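Long-range contacts in esterase (uncultured bacterium pCosCE1, PDB 7ATL), which hydrolyses carboxylic esters and also transfers acyl groups promiscuously, as a family VIII carboxylesterase built on the beta-lactamase fold: residues 114-119 with 315-320; 174-179 with 258-263; 13-18 with 374-379. All coordinates share one frame; numbering follows the deposited sequence.

Contact 1 of 3, residues 114-119 with 315-320; sequences LLSHTA and FGFGGA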
ATOM      1  N   LEU A 114      -9.229  -1.635 -12.257  1.00 20.82           N
ATOM      2  CA  LEU A 114      -8.942  -1.988 -10.836  1.00 22.75           C
ATOM      3  C   LEU A 114      -7.486  -1.608 -10.481  1.00 23.59           C
ATOM      4  O   LEU A 114      -7.271  -1.007  -9.423  1.00 25.71           O
ATOM      5  CB  LEU A 114      -9.205  -3.473 -10.568  1.00 21.62           C
ATOM      6  CG  LEU A 114     -10.654  -3.941 -10.639  1.00 20.77           C
ATOM      7  CD1 LEU A 114     -10.767  -5.396 -10.215  1.00 19.19           C
ATOM      8  CD2 LEU A 114     -11.553  -3.069  -9.779  1.00 21.80           C
ATOM      9  N   LEU A 115      -6.517  -1.936 -11.336  1.00 24.07           N
ATOM     10  CA  LEU A 115      -5.068  -1.787 -11.043  1.00 24.44           C
ATOM     11  C   LEU A 115      -4.676  -0.311 -10.875  1.00 24.88           C
ATOM     12  O   LEU A 115      -3.682  -0.053 -10.170  1.00 25.13           O
ATOM     13  CB  LEU A 115      -4.274  -2.428 -12.181  1.00 24.14           C
ATOM     14  CG  LEU A 115      -4.420  -3.940 -12.294  1.00 26.03           C
ATOM     15  CD1 LEU A 115      -3.722  -4.459 -13.538  1.00 28.47           C
ATOM     16  CD2 LEU A 115      -3.861  -4.625 -11.060  1.00 25.41           C
ATOM     17  N   SER A 116      -5.393   0.616 -11.515  1.00 23.82           N
ATOM     18  CA  SER A 116      -5.028   2.051 -11.598  1.00 24.42           C
ATOM     19  C   SER A 116      -6.089   2.900 -10.904  1.00 25.06           C
ATOM     20  O   SER A 116      -5.984   4.138 -10.963  1.00 27.57           O
ATOM     21  CB  SER A 116      -4.811   2.475 -13.040  1.00 25.30           C
ATOM     22  OG  SER A 116      -3.699   1.790 -13.609  1.00 25.44           O
ATOM     23  N   HIS A 117      -7.072   2.270 -10.259  1.00 25.16           N
ATOM     24  CA  HIS A 117      -8.097   2.969  -9.436  1.00 23.94           C
ATOM     25  C   HIS A 117      -8.932   3.910 -10.316  1.00 21.85           C
ATOM     26  O   HIS A 117      -9.203   5.026  -9.871  1.00 21.44           O
ATOM     27  CB  HIS A 117      -7.429   3.728  -8.271  1.00 24.48           C
ATOM     28  CG  HIS A 117      -6.820   2.840  -7.240  1.00 24.87           C
ATOM     29  ND1 HIS A 117      -7.578   2.215  -6.280  1.00 24.76           N
ATOM     30  CD2 HIS A 117      -5.540   2.461  -7.026  1.00 24.76           C
ATOM     31  CE1 HIS A 117      -6.788   1.487  -5.511  1.00 25.51           C
ATOM     32  NE2 HIS A 117      -5.534   1.613  -5.955  1.00 24.66           N
ATOM     33  N   THR A 118      -9.330   3.462 -11.502  1.00 21.00           N
ATOM     34  CA  THR A 118     -10.169   4.226 -12.458  1.00 21.73           C
ATOM     35  C   THR A 118     -11.509   3.505 -12.614  1.00 22.71           C
ATOM     36  O   THR A 118     -12.265   3.874 -13.527  1.00 24.92           O
ATOM     37  CB  THR A 118      -9.461   4.372 -13.818  1.00 22.04           C
ATOM     38  OG1 THR A 118      -9.288   3.070 -14.387  1.00 23.36           O
ATOM     39  CG2 THR A 118      -8.106   5.038 -13.738  1.00 21.57           C
ATOM     40  N   ALA A 119     -11.787   2.493 -11.787  1.00 23.52           N
ATOM     41  CA  ALA A 119     -13.006   1.642 -11.857  1.00 24.02           C
ATOM     42  C   ALA A 119     -14.282   2.413 -11.481  1.00 24.73           C
ATOM     43  O   ALA A 119     -15.384   1.861 -11.686  1.00 24.65           O
ATOM     44  CB  ALA A 119     -12.860   0.474 -10.929  1.00 24.62           C
ATOM     45  N   PHE A 315      -0.370   7.534 -12.262  1.00 23.66           N
ATOM     46  CA  PHE A 315      -0.515   6.219 -11.606  1.00 23.16           C
ATOM     47  C   PHE A 315      -0.342   5.105 -12.632  1.00 23.52           C
ATOM     48  O   PHE A 315      -0.806   5.228 -13.800  1.00 25.07           O
ATOM     49  CB  PHE A 315      -1.875   6.100 -10.927  1.00 23.95           C
ATOM     50  CG  PHE A 315      -1.867   5.174  -9.744  1.00 23.64           C
ATOM     51  CD1 PHE A 315      -1.505   5.626  -8.494  1.00 23.21           C
ATOM     52  CD2 PHE A 315      -2.220   3.846  -9.885  1.00 24.37           C
ATOM     53  CE1 PHE A 315      -1.502   4.768  -7.410  1.00 23.69           C
ATOM     54  CE2 PHE A 315      -2.236   2.995  -8.792  1.00 24.96           C
ATOM     55  CZ  PHE A 315      -1.850   3.449  -7.561  1.00 23.54           C
ATOM     56  N   GLY A 316       0.308   4.039 -12.183  1.00 21.86           N
ATOM     57  CA  GLY A 316       0.618   2.851 -12.985  1.00 22.36           C
ATOM     58  C   GLY A 316      -0.190   1.684 -12.486  1.00 23.66           C
ATOM     59  O   GLY A 316      -1.407   1.882 -12.271  1.00 25.23           O
ATOM     60  N   PHE A 317       0.458   0.522 -12.368  1.00 23.70           N
ATOM     61  CA  PHE A 317      -0.045  -0.681 -11.679  1.00 24.47           C
ATOM     62  C   PHE A 317       0.842  -0.911 -10.460  1.00 27.50           C
ATOM     63  O   PHE A 317       2.019  -1.313 -10.661  1.00 31.96           O
ATOM     64  CB  PHE A 317      -0.016  -1.894 -12.601  1.00 24.54           C
ATOM     65  CG  PHE A 317      -0.745  -1.765 -13.914  1.00 27.28           C
ATOM     66  CD1 PHE A 317      -1.810  -0.892 -14.074  1.00 29.44           C
ATOM     67  CD2 PHE A 317      -0.383  -2.566 -14.991  1.00 28.58           C
ATOM     68  CE1 PHE A 317      -2.477  -0.792 -15.287  1.00 30.09           C
ATOM     69  CE2 PHE A 317      -1.062  -2.482 -16.193  1.00 30.21           C
ATOM     70  CZ  PHE A 317      -2.111  -1.594 -16.338  1.00 30.09           C
ATOM     71  N   GLY A 318       0.321  -0.616  -9.260  1.00 26.35           N
ATOM     72  CA  GLY A 318       1.006  -0.853  -7.972  1.00 26.45           C
ATOM     73  C   GLY A 318       1.399   0.418  -7.229  1.00 24.98           C
ATOM     74  O   GLY A 318       1.647   0.328  -6.027  1.00 23.11           O
ATOM     75  N   GLY A 319       1.458   1.568  -7.899  1.00 26.51           N
ATOM     76  CA  GLY A 319       1.690   2.861  -7.222  1.00 27.03           C
ATOM     77  C   GLY A 319       1.706   4.022  -8.195  1.00 25.27           C
ATOM     78  O   GLY A 319       1.348   3.814  -9.341  1.00 22.66           O
ATOM     79  N   ALA A 320       2.101   5.197  -7.719  1.00 24.90           N
ATOM     80  CA  ALA A 320       2.129   6.463  -8.480  1.00 27.67           C
ATOM     81  C   ALA A 320       3.412   6.512  -9.322  1.00 29.78           C
ATOM     82  O   ALA A 320       4.470   6.006  -8.855  1.00 28.41           O
ATOM     83  CB  ALA A 320       2.051   7.654  -7.547  1.00 27.62           C
TER
HETATM   84  O   HOH W   1      -2.517  -1.161  -8.185  1.00 16.78           O

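Contact 2 of 3, residues 174-179 with 258-263; sequences AIDVLG and QAYPSG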
ATOM      1  N   ALA A 174     -10.612  -0.817  -5.036  1.00 20.79           N
ATOM      2  CA  ALA A 174     -10.432  -1.620  -6.268  1.00 21.89           C
ATOM      3  C   ALA A 174      -9.556  -2.837  -5.986  1.00 20.48           C
ATOM      4  O   ALA A 174      -9.787  -3.876  -6.629  1.00 19.38           O
ATOM      5  CB  ALA A 174      -9.850  -0.803  -7.400  1.00 22.64           C
ATOM      6  N   ILE A 175      -8.553  -2.714  -5.122  1.00 21.75           N
ATOM      7  CA  ILE A 175      -7.564  -3.821  -4.932  1.00 24.09           C
ATOM      8  C   ILE A 175      -8.211  -4.902  -4.048  1.00 24.08           C
ATOM      9  O   ILE A 175      -7.832  -6.071  -4.195  1.00 23.66           O
ATOM     10  CB  ILE A 175      -6.190  -3.314  -4.431  1.00 24.09           C
ATOM     11  CG1 ILE A 175      -5.610  -2.248  -5.357  1.00 26.40           C
ATOM     12  CG2 ILE A 175      -5.199  -4.461  -4.281  1.00 24.76           C
ATOM     13  CD1 ILE A 175      -5.513  -2.689  -6.807  1.00 28.44           C
ATOM     14  N   ASP A 176      -9.183  -4.537  -3.209  1.00 23.90           N
ATOM     15  CA  ASP A 176      -9.983  -5.519  -2.435  1.00 25.15           C
ATOM     16  C   ASP A 176     -10.799  -6.333  -3.439  1.00 26.31           C
ATOM     17  O   ASP A 176     -10.865  -7.587  -3.290  1.00 28.13           O
ATOM     18  CB  ASP A 176     -10.860  -4.858  -1.364  1.00 25.34           C
ATOM     19  CG  ASP A 176     -10.086  -4.185  -0.234  1.00 25.85           C
ATOM     20  OD1 ASP A 176      -9.221  -3.330  -0.550  1.00 25.61           O
ATOM     21  OD2 ASP A 176     -10.356  -4.517   0.958  1.00 25.62           O
ATOM     22  N   VAL A 177     -11.364  -5.663  -4.447  1.00 25.05           N
ATOM     23  CA  VAL A 177     -12.112  -6.345  -5.542  1.00 26.82           C
ATOM     24  C   VAL A 177     -11.142  -7.265  -6.308  1.00 27.87           C
ATOM     25  O   VAL A 177     -11.498  -8.439  -6.529  1.00 28.16           O
ATOM     26  CB  VAL A 177     -12.844  -5.344  -6.459  1.00 27.43           C
ATOM     27  CG1 VAL A 177     -13.576  -6.058  -7.584  1.00 27.10           C
ATOM     28  CG2 VAL A 177     -13.821  -4.486  -5.668  1.00 27.78           C
ATOM     29  N   LEU A 178      -9.940  -6.777  -6.636  1.00 28.10           N
ATOM     30  CA  LEU A 178      -8.929  -7.538  -7.405  1.00 27.28           C
ATOM     31  C   LEU A 178      -8.627  -8.845  -6.672  1.00 26.92           C
ATOM     32  O   LEU A 178      -8.590  -9.910  -7.324  1.00 27.39           O
ATOM     33  CB  LEU A 178      -7.676  -6.679  -7.581  1.00 28.18           C
ATOM     34  CG  LEU A 178      -6.564  -7.305  -8.431  1.00 29.26           C
ATOM     35  CD1 LEU A 178      -7.031  -7.643  -9.843  1.00 27.57           C
ATOM     36  CD2 LEU A 178      -5.375  -6.370  -8.469  1.00 29.03           C
ATOM     37  N   GLY A 179      -8.465  -8.774  -5.354  1.00 27.12           N
ATOM     38  CA  GLY A 179      -8.218  -9.944  -4.488  1.00 26.31           C
ATOM     39  C   GLY A 179      -9.238 -11.040  -4.716  1.00 25.51           C
ATOM     40  O   GLY A 179      -8.838 -12.198  -4.920  1.00 23.68           O
ATOM     41  N   GLN A 258      -9.590 -14.905  11.397  1.00 32.63           N
ATOM     42  CA  GLN A 258     -10.956 -14.966  10.797  1.00 38.26           C
ATOM     43  C   GLN A 258     -11.248 -13.679  10.019  1.00 33.98           C
ATOM     44  O   GLN A 258     -12.187 -13.684   9.219  1.00 34.47           O
ATOM     45  CB  GLN A 258     -12.084 -15.115  11.835  1.00 44.06           C
ATOM     46  CG  GLN A 258     -11.997 -16.321  12.771  1.00 48.21           C
ATOM     47  CD  GLN A 258     -11.467 -17.570  12.110  1.00 51.02           C
ATOM     48  OE1 GLN A 258     -10.529 -18.216  12.598  1.00 59.30           O
ATOM     49  NE2 GLN A 258     -12.062 -17.916  10.984  1.00 46.47           N
ATOM     50  N   ALA A 259     -10.505 -12.603  10.258  1.00 30.35           N
ATOM     51  CA  ALA A 259     -10.749 -11.312   9.580  1.00 31.36           C
ATOM     52  C   ALA A 259     -10.593 -11.505   8.064  1.00 30.52           C
ATOM     53  O   ALA A 259      -9.600 -12.146   7.647  1.00 30.08           O
ATOM     54  CB  ALA A 259      -9.808 -10.266  10.123  1.00 32.27           C
ATOM     55  N   TYR A 260     -11.534 -10.997   7.262  1.00 27.31           N
ATOM     56  CA  TYR A 260     -11.498 -11.197   5.788  1.00 28.22           C
ATOM     57  C   TYR A 260     -10.215 -10.575   5.228  1.00 27.60           C
ATOM     58  O   TYR A 260      -9.733  -9.527   5.693  1.00 25.31           O
ATOM     59  CB  TYR A 260     -12.776 -10.715   5.078  1.00 27.71           C
ATOM     60  CG  TYR A 260     -12.922  -9.227   4.924  1.00 25.45           C
ATOM     61  CD1 TYR A 260     -12.306  -8.567   3.885  1.00 25.04           C
ATOM     62  CD2 TYR A 260     -13.676  -8.476   5.808  1.00 25.62           C
ATOM     63  CE1 TYR A 260     -12.428  -7.198   3.728  1.00 24.82           C
ATOM     64  CE2 TYR A 260     -13.798  -7.100   5.675  1.00 25.48           C
ATOM     65  CZ  TYR A 260     -13.178  -6.455   4.620  1.00 25.00           C
ATOM     66  OH  TYR A 260     -13.275  -5.101   4.437  1.00 25.83           O
ATOM     67  N   PRO A 261      -9.586 -11.280   4.260  1.00 26.13           N
ATOM     68  CA  PRO A 261      -8.372 -10.797   3.613  1.00 26.23           C
ATOM     69  C   PRO A 261      -8.647  -9.560   2.757  1.00 25.18           C
ATOM     70  O   PRO A 261      -9.300  -9.704   1.768  1.00 24.47           O
ATOM     71  CB  PRO A 261      -7.940 -11.980   2.743  1.00 27.76           C
ATOM     72  CG  PRO A 261      -9.216 -12.744   2.484  1.00 28.43           C
ATOM     73  CD  PRO A 261      -9.980 -12.613   3.783  1.00 27.46           C
ATOM     74  N   SER A 262      -8.208  -8.387   3.218  1.00 24.26           N
ATOM     75  CA  SER A 262      -8.293  -7.108   2.468  1.00 23.65           C
ATOM     76  C   SER A 262      -7.028  -6.970   1.630  1.00 22.24           C
ATOM     77  O   SER A 262      -5.979  -6.682   2.195  1.00 21.56           O
ATOM     78  CB  SER A 262      -8.477  -5.910   3.377  1.00 23.57           C
ATOM     79  OG  SER A 262      -8.239  -4.699   2.669  1.00 24.07           O
ATOM     80  N   GLY A 263      -7.146  -7.171   0.325  1.00 22.56           N
ATOM     81  CA  GLY A 263      -6.052  -6.931  -0.637  1.00 23.52           C
ATOM     82  C   GLY A 263      -5.544  -5.495  -0.644  1.00 21.13           C
ATOM     83  O   GLY A 263      -4.340  -5.308  -0.896  1.00 20.81           O
TER
HETATM   84  O   HOH W   2     -12.500  -4.209   2.254  1.00 23.50           O
HETATM   85  O   HOH W   3      -9.392  -8.571  -1.068  1.00 24.41           O

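Contact 3 of 3, residues 13-18 with 374-379; sequences QGVSQQ and LQIRDA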
ATOM      1  N   GLN A  13      20.231   8.154   9.222  1.00 48.79           N
ATOM      2  CA  GLN A  13      20.285   8.042  10.704  1.00 49.67           C
ATOM      3  C   GLN A  13      19.908   9.390  11.345  1.00 48.89           C
ATOM      4  O   GLN A  13      19.096   9.404  12.302  1.00 44.91           O
ATOM      5  CB  GLN A  13      21.694   7.639  11.128  1.00 57.93           C
ATOM      6  CG  GLN A  13      21.802   7.291  12.601  1.00 68.06           C
ATOM      7  CD  GLN A  13      20.963   6.070  12.877  1.00 76.98           C
ATOM      8  OE1 GLN A  13      20.997   5.101  12.119  1.00 86.69           O
ATOM      9  NE2 GLN A  13      20.187   6.116  13.950  1.00 78.86           N
ATOM     10  N   GLY A  14      20.479  10.491  10.842  1.00 44.91           N
ATOM     11  CA  GLY A  14      20.239  11.845  11.371  1.00 43.05           C
ATOM     12  C   GLY A  14      18.769  12.195  11.319  1.00 42.89           C
ATOM     13  O   GLY A  14      18.256  12.699  12.319  1.00 43.50           O
ATOM     14  N   VAL A  15      18.117  11.912  10.186  1.00 44.00           N
ATOM     15  CA  VAL A  15      16.683  12.249   9.941  1.00 44.35           C
ATOM     16  C   VAL A  15      15.803  11.430  10.895  1.00 39.72           C
ATOM     17  O   VAL A  15      14.824  11.991  11.400  1.00 41.12           O
ATOM     18  CB  VAL A  15      16.283  12.048   8.463  1.00 42.86           C
ATOM     19  CG1 VAL A  15      14.773  12.084   8.267  1.00 41.13           C
ATOM     20  CG2 VAL A  15      16.938  13.083   7.553  1.00 42.67           C
ATOM     21  N   SER A  16      16.148  10.167  11.131  1.00 37.04           N
ATOM     22  CA  SER A  16      15.387   9.232  11.990  1.00 39.13           C
ATOM     23  C   SER A  16      15.543   9.633  13.458  1.00 43.86           C
ATOM     24  O   SER A  16      14.511   9.689  14.172  1.00 48.31           O
ATOM     25  CB  SER A  16      15.819   7.819  11.760  1.00 39.50           C
ATOM     26  OG  SER A  16      15.518   7.399  10.432  1.00 37.29           O
ATOM     27  N   GLN A  17      16.773   9.902  13.896  1.00 46.18           N
ATOM     28  CA  GLN A  17      17.068  10.255  15.311  1.00 49.47           C
ATOM     29  C   GLN A  17      16.352  11.572  15.644  1.00 49.15           C
ATOM     30  O   GLN A  17      15.697  11.636  16.698  1.00 52.63           O
ATOM     31  CB  GLN A  17      18.578  10.334  15.583  1.00 54.22           C
ATOM     32  CG  GLN A  17      18.955  10.206  17.061  1.00 52.31           C
ATOM     33  CD  GLN A  17      18.162   9.114  17.741  1.00 53.48           C
ATOM     34  OE1 GLN A  17      18.198   7.947  17.338  1.00 51.87           O
ATOM     35  NE2 GLN A  17      17.384   9.500  18.742  1.00 51.98           N
ATOM     36  N   GLN A  18      16.442  12.564  14.761  1.00 44.99           N
ATOM     37  CA  GLN A  18      15.762  13.872  14.908  1.00 46.81           C
ATOM     38  C   GLN A  18      14.256  13.641  15.088  1.00 46.14           C
ATOM     39  O   GLN A  18      13.670  14.222  16.026  1.00 55.50           O
ATOM     40  CB  GLN A  18      16.089  14.743  13.692  1.00 50.63           C
ATOM     41  CG  GLN A  18      15.332  16.065  13.657  1.00 58.13           C
ATOM     42  CD  GLN A  18      15.992  17.027  12.700  1.00 67.01           C
ATOM     43  OE1 GLN A  18      15.489  17.318  11.612  1.00 70.09           O
ATOM     44  NE2 GLN A  18      17.166  17.494  13.086  1.00 69.66           N
ATOM     45  N   LEU A 374       9.712  12.335   3.323  1.00 38.08           N
ATOM     46  CA  LEU A 374      10.368  13.291   2.388  1.00 37.05           C
ATOM     47  C   LEU A 374      11.821  13.546   2.802  1.00 38.31           C
ATOM     48  O   LEU A 374      12.695  13.629   1.896  1.00 38.33           O
ATOM     49  CB  LEU A 374       9.579  14.599   2.350  1.00 38.20           C
ATOM     50  CG  LEU A 374       8.144  14.506   1.820  1.00 39.93           C
ATOM     51  CD1 LEU A 374       7.631  15.883   1.393  1.00 37.18           C
ATOM     52  CD2 LEU A 374       8.047  13.496   0.675  1.00 40.35           C
ATOM     53  N   GLN A 375      12.075  13.685   4.101  1.00 37.86           N
ATOM     54  CA  GLN A 375      13.432  13.957   4.627  1.00 40.11           C
ATOM     55  C   GLN A 375      14.272  12.701   4.445  1.00 37.85           C
ATOM     56  O   GLN A 375      15.481  12.844   4.209  1.00 37.45           O
ATOM     57  CB  GLN A 375      13.418  14.322   6.105  1.00 45.62           C
ATOM     58  CG  GLN A 375      12.796  15.673   6.403  1.00 47.97           C
ATOM     59  CD  GLN A 375      12.379  15.695   7.851  1.00 54.48           C
ATOM     60  OE1 GLN A 375      12.137  14.657   8.475  1.00 58.41           O
ATOM     61  NE2 GLN A 375      12.285  16.889   8.401  1.00 59.10           N
ATOM     62  N   ILE A 376      13.665  11.520   4.573  1.00 35.57           N
ATOM     63  CA  ILE A 376      14.367  10.250   4.240  1.00 34.00           C
ATOM     64  C   ILE A 376      14.724  10.293   2.749  1.00 33.99           C
ATOM     65  O   ILE A 376      15.910  10.076   2.415  1.00 32.29           O
ATOM     66  CB  ILE A 376      13.529   9.015   4.595  1.00 34.77           C
ATOM     67  CG1 ILE A 376      13.351   8.886   6.113  1.00 37.25           C
ATOM     68  CG2 ILE A 376      14.162   7.767   3.980  1.00 34.19           C
ATOM     69  CD1 ILE A 376      14.586   8.377   6.841  1.00 36.48           C
ATOM     70  N   ARG A 377      13.733  10.598   1.909  1.00 32.64           N
ATOM     71  CA  ARG A 377      13.878  10.684   0.439  1.00 34.31           C
ATOM     72  C   ARG A 377      15.107  11.553   0.151  1.00 36.51           C
ATOM     73  O   ARG A 377      16.056  11.074  -0.512  1.00 38.45           O
ATOM     74  CB  ARG A 377      12.594  11.246  -0.181  1.00 33.61           C
ATOM     75  CG  ARG A 377      12.721  11.564  -1.666  1.00 33.58           C
ATOM     76  CD  ARG A 377      11.700  12.559  -2.179  1.00 34.93           C
ATOM     77  NE  ARG A 377      11.839  13.877  -1.588  1.00 36.34           N
ATOM     78  CZ  ARG A 377      11.063  14.925  -1.861  1.00 38.15           C
ATOM     79  NH1 ARG A 377      10.072  14.832  -2.735  1.00 37.69           N
ATOM     80  NH2 ARG A 377      11.292  16.071  -1.246  1.00 38.44           N
ATOM     81  N   ASP A 378      15.096  12.770   0.683  1.00 37.86           N
ATOM     82  CA  ASP A 378      16.200  13.759   0.567  1.00 39.08           C
ATOM     83  C   ASP A 378      17.535  13.157   1.065  1.00 41.30           C
ATOM     84  O   ASP A 378      18.558  13.308   0.362  1.00 44.86           O
ATOM     85  CB  ASP A 378      15.780  15.051   1.268  1.00 35.72           C
ATOM     86  CG  ASP A 378      14.723  15.808   0.489  1.00 35.85           C
ATOM     87  OD1 ASP A 378      14.202  15.236  -0.502  1.00 39.18           O
ATOM     88  OD2 ASP A 378      14.456  16.957   0.850  1.00 33.69           O
ATOM     89  N   ALA A 379      17.553  12.465   2.201  1.00 38.63           N
ATOM     90  CA  ALA A 379      18.786  11.840   2.731  1.00 42.10           C
ATOM     91  C   ALA A 379      19.328  10.813   1.731  1.00 42.90           C
ATOM     92  O   ALA A 379      20.545  10.657   1.676  1.00 47.89           O
ATOM     93  CB  ALA A 379      18.547  11.208   4.082  1.00 44.24           C
TER

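Contact 1 of 3, residues 114-119 with 315-320
Ser116 OG donates a hydrogen bond to Gly316 O at 2.7 Å, the one direct hydrogen bond between the end of helix 111-116 and the loop that joins strands 313-315 and 320-322. The hydroxyl, set beside the backbone N of Ser116 and opposite its carbonyl carbon, comes from above the plane of the Gly316 carbonyl, 42° out of it, and not on a lone pair. Ser116 OG also lies at the edge of the Phe317 ring, near its plane, 3.3 Å from Phe317 CD1. Leu115 covers a face of that ring: its CD1 sits 3.9 Å from the ring centroid and 6° off the normal, a CH-pi contact. Met76 of helix 67-80 and the stacked ring of His301 add to the surroundings of Phe317. The helix ends in a Schellman motif, in which His117 takes positive phi; beyond this turn the imidazole is directed at Phe315. The imidazole edge is turned toward the face of the Phe315 ring in an offset edge-to-face pair, planes at 80° and centroids 5.6 Å apart. His117 ND1 is hydrogen-bonded to Ser172 OG, which helps fix the ring rotation, and the side chain touches Lys68 of a probable SxxK motif, the nucleophile motif of serine beta-lactamases and family VIII esterases. A water bridges the two backbones, donating to Leu115 O at 2.6 Å and accepting a weak bond from Gly318 N at 3.1 Å.

Contact 2 of 3, residues 174-179 with 258-263
This is a buried, largely polar contact in which one aspartate and two waters join the first turns of helix 174-186 to the loop between strands 246-249 and 268-269. Its direct bond runs from Ser262 OG to Asp176 OD2, 2.7 Å long; the hydroxyl meets the carboxylate on the syn side but 34° out of its plane. Ser262 places OG there with the hydroxyl swung opposite its own backbone N (chi1 166°). The same OD2 accepts from a water at 2.5 Å, and that water lies 2.5 Å from Tyr260 OH, at the edge of the tyrosine ring and near its plane. OD1 receives a weak bond from Gly264 N, so both carboxylate oxygens are engaged by the loop. In the mainly helical part of the beta-lactamase fold, the helix thus holds an irregular connection through its side chain and its backbone together. The backbone link is a second water, which donates to Asp176 O at 2.8 Å and to Pro261 O at 3.1 Å while accepting from Gly263 N at 3.0 Å. Gly263 CA lies 4.5 Å from Asp176 CA; a CB there would point at the helix and run into Ile175 O. Separately, Ile175 CG2 packs 3.6 Å from Gly263 O.

Contact 3 of 3, residues 13-18 with 374-379
Val15 projects from helix 3-21 onto helix 372-381 and meets Gln375, Ile376 and Ala379 with its two methyl branches. CG1 points opposite the backbone N (chi1 167°), which brings it 3.4 Å from Gln375 CB, the closest approach between the two segments, and 4.0 Å from Ile376 CD1. Val15 CG2 lies nearest Gln375 O, at 3.7 Å, and reaches on to Ala379 CB at 4.3 Å. Both branches lean on the base of Gln375 from the same side, CG2 lying 4.0 Å from the same CB. Beyond CG the glutamine chain is extended, and its OE1 passes 3.7 Å from Val15 CG1 before reaching a weak hydrogen bond from Arg24. Ile376 starts off to one side, yet with CG1 beside the backbone N (chi1 -67°) its CD1 bends back toward the first helix and rests 3.8 Å from Ser16 OG. That hydroxyl is hydrogen-bonded to Tyr372 OH, so the methyl packs against a polar atom already satisfied. The segment axes approach to 9.4 Å at 160° between their N-to-C directions, a nearly antiparallel pair. Such pairing of the N-terminal and C-terminal helices, on one face of the central antiparallel sheet, is characteristic of the serine beta-lactamase fold.

How the contacts relate
From the N terminus, contact 3 pairs helix 3-21 with helix 372-381 near the C terminus, closing the outermost loop, with 355 residues between its segments. Inside it, contact 1 joins helix 111-116 to the connection between strands 313-315 and 320-322, tying the helical part to the far edge of the sheet. Nested deeper still, contact 2 closes 78 residues between helix 174-186 and an irregular loop. None of the three loops cross. Contacts 1 and 2 touch through their helices, with Leu115 CD2 3.5 Å from Leu178 CD2, whereas contact 3 stands apart, its centre about 33 Å from that of contact 2.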